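Local coordinates for regulatory protein SdiA (Escherichia coli, PDB 4LFU) that activates transcription of the ftsQAZ cell-division genes and, in response to extracellular acyl-homoserine lactone autoinducers, of ydiV, as a LuxR-type DNA-binding receptor, at residues A[181-186]-A[212-217]; A[220-223]-A[229-232]. All coordinates share one frame; numbering follows the deposited sequence.

Interaction 1: residues A[181-186]-A[212-217]; sequences SKREKE and NFHQKN
In the LuxR-type helix-turn-helix domain, Arg183 and Glu184 from the first turn of helix 182-192 meet His214 and Asn217 on helix 208-222. The two short segments run nearly perpendicular, at 101°, their axes 9.6 Å apart, so a few side chains carry the contact. The aliphatic part of Arg183 lies over one face of the imidazole: Arg183 CG stands 3.8 Å from the centroid of the His214 ring, a CH-pi contact displaced toward the nitrogen NE2. With CG anti to the backbone N (chi1 177°), the arginine chain leans over the histidine and then bends, turning its guanidinium almost perpendicular to the ring. There Arg183 NH1 forms a salt bridge with Glu186 OE1 of the same helix. A long, jointed arginine suits this place because its methylenes pack while its charge is paired elsewhere.

Helix 208-222 holds the last part of the predicted DNA-binding motif, 197-216, and is by family precedent the recognition helix; the contact packs its middle against the start of helix 182-192. That start is closed by a capping box: Glu184 N donates to Ser181 OG (2.9 Å), and Ser181 N to Glu184 OE2 (3.2 Å, nearly straight at 169°). The latter oxygen also takes a salt bridge from Lys221. Glutamate is long enough to close the box with one oxygen and extend the other to the second helix, where Glu184 OE1 comes 3.3 Å from Asn217 CB. No direct hydrogen bond joins the segments. Instead, one water donates to Glu184 OE1 (2.6 Å). It is also hydrogen-bonded to His214 ND1, histidine offering a flat face to the arginine and a ring nitrogen to the water. Short Asn217 supplies an amide N-H, ND2, which the water accepts.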
loop_
_atom_site.group_PDB
_atom_site.type_symbol
_atom_site.label_atom_id
_atom_site.label_comp_id
_atom_site.label_asym_id
_atom_site.label_seq_id
_atom_site.Cartn_x
_atom_site.Cartn_y
_atom_site.Cartn_z
ATOM N N SER A 181 -11.490 20.433 -2.249
ATOM C CA SER A 181 -10.644 21.607 -2.147
ATOM C C SER A 181 -9.713 21.394 -0.991
ATOM O O SER A 181 -9.977 20.558 -0.123
ATOM C CB SER A 181 -11.505 22.849 -1.873
ATOM O OG SER A 181 -11.988 22.854 -0.522
ATOM N N LYS A 182 -8.635 22.173 -0.970
ATOM C CA LYS A 182 -7.693 22.191 0.142
ATOM C C LYS A 182 -8.396 22.394 1.483
ATOM O O LYS A 182 -8.089 21.710 2.453
ATOM C CB LYS A 182 -6.670 23.317 -0.043
ATOM C CG LYS A 182 -5.479 22.985 -0.922
ATOM C CD LYS A 182 -4.306 23.969 -0.659
ATOM C CE LYS A 182 -3.891 24.019 0.845
ATOM N NZ LYS A 182 -3.321 22.716 1.403
ATOM N N ARG A 183 -9.303 23.368 1.537
ATOM C CA ARG A 183 -10.033 23.692 2.766
ATOM C C ARG A 183 -10.976 22.567 3.189
ATOM O O ARG A 183 -11.092 22.272 4.369
ATOM C CB ARG A 183 -10.829 24.986 2.586
ATOM C CG ARG A 183 -11.674 25.379 3.785
ATOM C CD ARG A 183 -10.801 25.627 4.975
ATOM N NE ARG A 183 -11.178 26.853 5.660
ATOM C CZ ARG A 183 -10.378 27.537 6.472
ATOM N NH1 ARG A 183 -9.144 27.113 6.711
ATOM N NH2 ARG A 183 -10.825 28.654 7.038
ATOM N N GLU A 184 -11.648 21.941 2.226
ATOM C CA GLU A 184 -12.487 20.771 2.506
ATOM C C GLU A 184 -11.666 19.644 3.144
ATOM O O GLU A 184 -12.032 19.148 4.200
ATOM C CB GLU A 184 -13.224 20.314 1.235
ATOM C CG GLU A 184 -14.349 21.268 0.872
ATOM C CD GLU A 184 -15.068 20.958 -0.448
ATOM O OE1 GLU A 184 -16.199 21.468 -0.598
ATOM O OE2 GLU A 184 -14.522 20.252 -1.330
ATOM N N LYS A 185 -10.544 19.275 2.512
ATOM C CA LYS A 185 -9.598 18.275 3.038
ATOM C C LYS A 185 -9.087 18.606 4.452
ATOM O O LYS A 185 -9.034 17.723 5.332
ATOM C CB LYS A 185 -8.420 18.072 2.081
ATOM C CG LYS A 185 -8.798 17.403 0.771
ATOM C CD LYS A 185 -7.573 17.035 -0.057
ATOM C CE LYS A 185 -7.670 17.642 -1.462
ATOM N NZ LYS A 185 -7.292 16.705 -2.587
ATOM N N GLU A 186 -8.750 19.874 4.688
ATOM C CA GLU A 186 -8.313 20.317 6.023
ATOM C C GLU A 186 -9.373 20.082 7.106
ATOM O O GLU A 186 -9.077 19.529 8.156
ATOM C CB GLU A 186 -7.870 21.784 5.985
ATOM C CG GLU A 186 -7.589 22.403 7.362
ATOM C CD GLU A 186 -7.062 23.829 7.253
ATOM O OE1 GLU A 186 -7.704 24.642 6.556
ATOM O OE2 GLU A 186 -5.997 24.139 7.846
ATOM N N ASN A 212 -19.687 23.647 8.610
ATOM C CA ASN A 212 -20.829 22.858 8.153
ATOM C C ASN A 212 -21.141 23.069 6.683
ATOM O O ASN A 212 -21.635 22.150 6.021
ATOM C CB ASN A 212 -22.076 23.101 9.032
ATOM C CG ASN A 212 -21.816 22.799 10.519
ATOM O OD1 ASN A 212 -21.028 21.903 10.859
ATOM N ND2 ASN A 212 -22.452 23.564 11.407
ATOM N N PHE A 213 -20.873 24.276 6.188
ATOM C CA PHE A 213 -20.930 24.566 4.768
ATOM C C PHE A 213 -20.037 23.597 4.003
ATOM O O PHE A 213 -20.499 22.911 3.114
ATOM C CB PHE A 213 -20.476 26.016 4.515
ATOM C CG PHE A 213 -20.527 26.458 3.058
ATOM C CD1 PHE A 213 -21.655 26.205 2.257
ATOM C CD2 PHE A 213 -19.460 27.169 2.503
ATOM C CE1 PHE A 213 -21.701 26.633 0.925
ATOM C CE2 PHE A 213 -19.504 27.609 1.162
ATOM C CZ PHE A 213 -20.631 27.347 0.387
ATOM N N HIS A 214 -18.763 23.557 4.354
ATOM C CA HIS A 214 -17.803 22.644 3.716
ATOM C C HIS A 214 -18.168 21.149 3.830
ATOM O O HIS A 214 -18.044 20.418 2.848
ATOM C CB HIS A 214 -16.377 22.913 4.225
ATOM C CG HIS A 214 -15.851 24.256 3.826
ATOM N ND1 HIS A 214 -15.590 24.593 2.513
ATOM C CD2 HIS A 214 -15.560 25.356 4.559
ATOM C CE1 HIS A 214 -15.134 25.830 2.459
ATOM N NE2 HIS A 214 -15.104 26.313 3.687
ATOM N N GLN A 215 -18.621 20.730 5.017
ATOM C CA GLN A 215 -19.090 19.364 5.272
ATOM C C GLN A 215 -20.179 18.966 4.290
ATOM O O GLN A 215 -20.101 17.911 3.670
ATOM C CB GLN A 215 -19.620 19.176 6.710
ATOM C CG GLN A 215 -18.622 19.356 7.848
ATOM C CD GLN A 215 -17.580 18.254 7.959
ATOM O OE1 GLN A 215 -17.386 17.442 7.045
ATOM N NE2 GLN A 215 -16.861 18.253 9.083
ATOM N N LYS A 216 -21.175 19.834 4.173
ATOM C CA LYS A 216 -22.286 19.713 3.236
ATOM C C LYS A 216 -21.901 19.586 1.780
ATOM O O LYS A 216 -22.486 18.770 1.072
ATOM C CB LYS A 216 -23.236 20.898 3.401
ATOM C CG LYS A 216 -24.505 20.566 4.178
ATOM C CD LYS A 216 -24.209 19.836 5.505
ATOM C CE LYS A 216 -25.177 18.683 5.747
ATOM N NZ LYS A 216 -24.785 17.895 6.972
ATOM N N ASN A 217 -20.932 20.389 1.337
ATOM C CA ASN A 217 -20.448 20.354 -0.055
ATOM C C ASN A 217 -19.740 19.038 -0.405
ATOM O O ASN A 217 -19.843 18.560 -1.526
ATOM C CB ASN A 217 -19.503 21.538 -0.366
ATOM C CG ASN A 217 -20.198 22.919 -0.274
ATOM O OD1 ASN A 217 -21.427 23.026 -0.331
ATOM N ND2 ASN A 217 -19.396 23.980 -0.155
HETATM O O HOH W 1 -16.754 23.900 0.235
#

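Interaction 2: residues A[220-223]-A[229-232]; sequences KKIN and QVAC
Apolar packing joins Ile222, at the end of helix 208-222, to Val230 near the start of helix 227-237. The methyl Ile222 CD1 comes to 4.1 Å from Val230 CG2, a loose van der Waals approach, while the backbones stay well apart, with Ile222 CA and Val230 CA 7.9 Å from each other. Ile222 spans that gap because its CG1 branch sits between the backbone N and the carbonyl carbon (chi1 66°) and continues in an extended line to CD1, which places the terminal methyl at the front. Isoleucine suits the position by combining this reach with a beta-branch close to its own helix; the shorter Val230 offers one methyl to it. The same Ile222 methyl also lies beside the side chain of Gln229, one residue earlier on the facing helix, so it rests against two successive residues there.

Of polar bonds across the two segments there are none. The backbone hydrogen bonding at the helix end is local: Asn223 has positive phi (60°) and bonds back into the last turn in a Schellman motif, one of whose bonds, Asn223 N to Lys220 O, is weak at 3.4 Å. Asparagine tolerates this left-handed backbone conformation better than most residues with a side chain, which suits it to a site where the chain leaves the helix and turns toward helix 227-237.

Val230 is buried, packing also on Met218 and Gln219 of helix 208-222, on Phe180 and Ala224, and on Leu188 of helix 182-192. Gln229, Ala231 and Cys232 pack on Gly194, Cys232 and Ala192 of the second subunit, so helix 227-237, the last of the four in the LuxR-type helix-turn-helix domain, lies between helices 182-192 and 208-222 and the partner chain.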
loop_
_atom_site.group_PDB
_atom_site.type_symbol
_atom_site.label_atom_id
_atom_site.label_comp_id
_atom_site.label_asym_id
_atom_site.label_seq_id
_atom_site.Cartn_x
_atom_site.Cartn_y
_atom_site.Cartn_z
ATOM N N LYS A 220 -22.508 16.439 -0.519
ATOM C CA LYS A 220 -23.142 16.612 -1.821
ATOM C C LYS A 220 -22.321 16.051 -2.988
ATOM O O LYS A 220 -22.866 15.310 -3.801
ATOM C CB LYS A 220 -23.580 18.087 -2.022
ATOM C CG LYS A 220 -23.870 18.541 -3.474
ATOM C CD LYS A 220 -24.330 20.041 -3.560
ATOM C CE LYS A 220 -23.270 21.070 -3.055
ATOM N NZ LYS A 220 -21.860 20.851 -3.576
ATOM N N LYS A 221 -21.026 16.359 -3.056
ATOM C CA LYS A 221 -20.143 15.841 -4.128
ATOM C C LYS A 221 -20.173 14.314 -4.330
ATOM O O LYS A 221 -20.219 13.855 -5.476
ATOM C CB LYS A 221 -18.685 16.248 -3.900
ATOM C CG LYS A 221 -18.344 17.648 -4.291
ATOM C CD LYS A 221 -16.979 18.038 -3.726
ATOM C CE LYS A 221 -16.544 19.419 -4.208
ATOM N NZ LYS A 221 -15.190 19.783 -3.638
ATOM N N ILE A 222 -20.096 13.542 -3.232
ATOM C CA ILE A 222 -20.025 12.063 -3.297
ATOM C C ILE A 222 -21.319 11.351 -2.881
ATOM O O ILE A 222 -21.335 10.140 -2.738
ATOM C CB ILE A 222 -18.806 11.471 -2.492
ATOM C CG1 ILE A 222 -18.942 11.696 -0.989
ATOM C CG2 ILE A 222 -17.494 12.046 -2.999
ATOM C CD1 ILE A 222 -18.113 10.725 -0.132
ATOM N N ASN A 223 -22.385 12.110 -2.663
ATOM C CA ASN A 223 -23.680 11.568 -2.264
ATOM C C ASN A 223 -23.644 10.791 -0.923
ATOM O O ASN A 223 -24.297 9.761 -0.771
ATOM C CB ASN A 223 -24.263 10.738 -3.426
ATOM C CG ASN A 223 -25.774 10.556 -3.344
ATOM O OD1 ASN A 223 -26.308 9.582 -3.891
ATOM N ND2 ASN A 223 -26.477 11.491 -2.684
ATOM N N GLN A 229 -18.984 8.969 6.848
ATOM C CA GLN A 229 -18.772 8.256 5.581
ATOM C C GLN A 229 -17.761 8.995 4.695
ATOM O O GLN A 229 -16.911 8.370 4.056
ATOM C CB GLN A 229 -20.091 8.004 4.794
ATOM C CG GLN A 229 -19.777 7.206 3.503
ATOM C CD GLN A 229 -20.910 7.084 2.504
ATOM O OE1 GLN A 229 -21.816 6.281 2.680
ATOM N NE2 GLN A 229 -20.824 7.839 1.407
ATOM N N VAL A 230 -17.845 10.328 4.663
ATOM C CA VAL A 230 -16.868 11.121 3.876
ATOM C C VAL A 230 -15.452 10.963 4.407
ATOM O O VAL A 230 -14.519 10.655 3.652
ATOM C CB VAL A 230 -17.213 12.611 3.827
ATOM C CG1 VAL A 230 -16.202 13.347 2.938
ATOM C CG2 VAL A 230 -18.599 12.793 3.321
ATOM N N ALA A 231 -15.291 11.156 5.710
ATOM C CA ALA A 231 -13.991 11.006 6.342
ATOM C C ALA A 231 -13.433 9.584 6.202
ATOM O O ALA A 231 -12.244 9.404 5.935
ATOM C CB ALA A 231 -14.072 11.425 7.818
ATOM N N CYS A 232 -14.279 8.568 6.386
ATOM C CA CYS A 232 -13.821 7.161 6.285
ATOM C C CYS A 232 -13.436 6.762 4.888
ATOM O O CYS A 232 -12.465 6.072 4.714
ATOM C CB CYS A 232 -14.877 6.195 6.807
ATOM S SG CYS A 232 -15.023 6.302 8.565
#

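Both contacts use helix 208-222: interaction 1 sets its middle against the start of helix 182-192, and interaction 2 sets its end against helix 227-237. Their centres lie 11 Å apart, and the salt bridge between Glu184 and Lys221 ties them directly. Each is partly buried, with one buried residue among those that touch, Glu184 in the first and Val230 in the second. The chemistry differs. Interaction 1 joins its helices through a shared water and one CH-pi contact, with its charges paired within or beside the contact, whereas interaction 2 is chiefly aliphatic. Their settings differ too: the second subunit packs on 229-232 but touches neither segment of interaction 1, which involves the predicted DNA-binding motif.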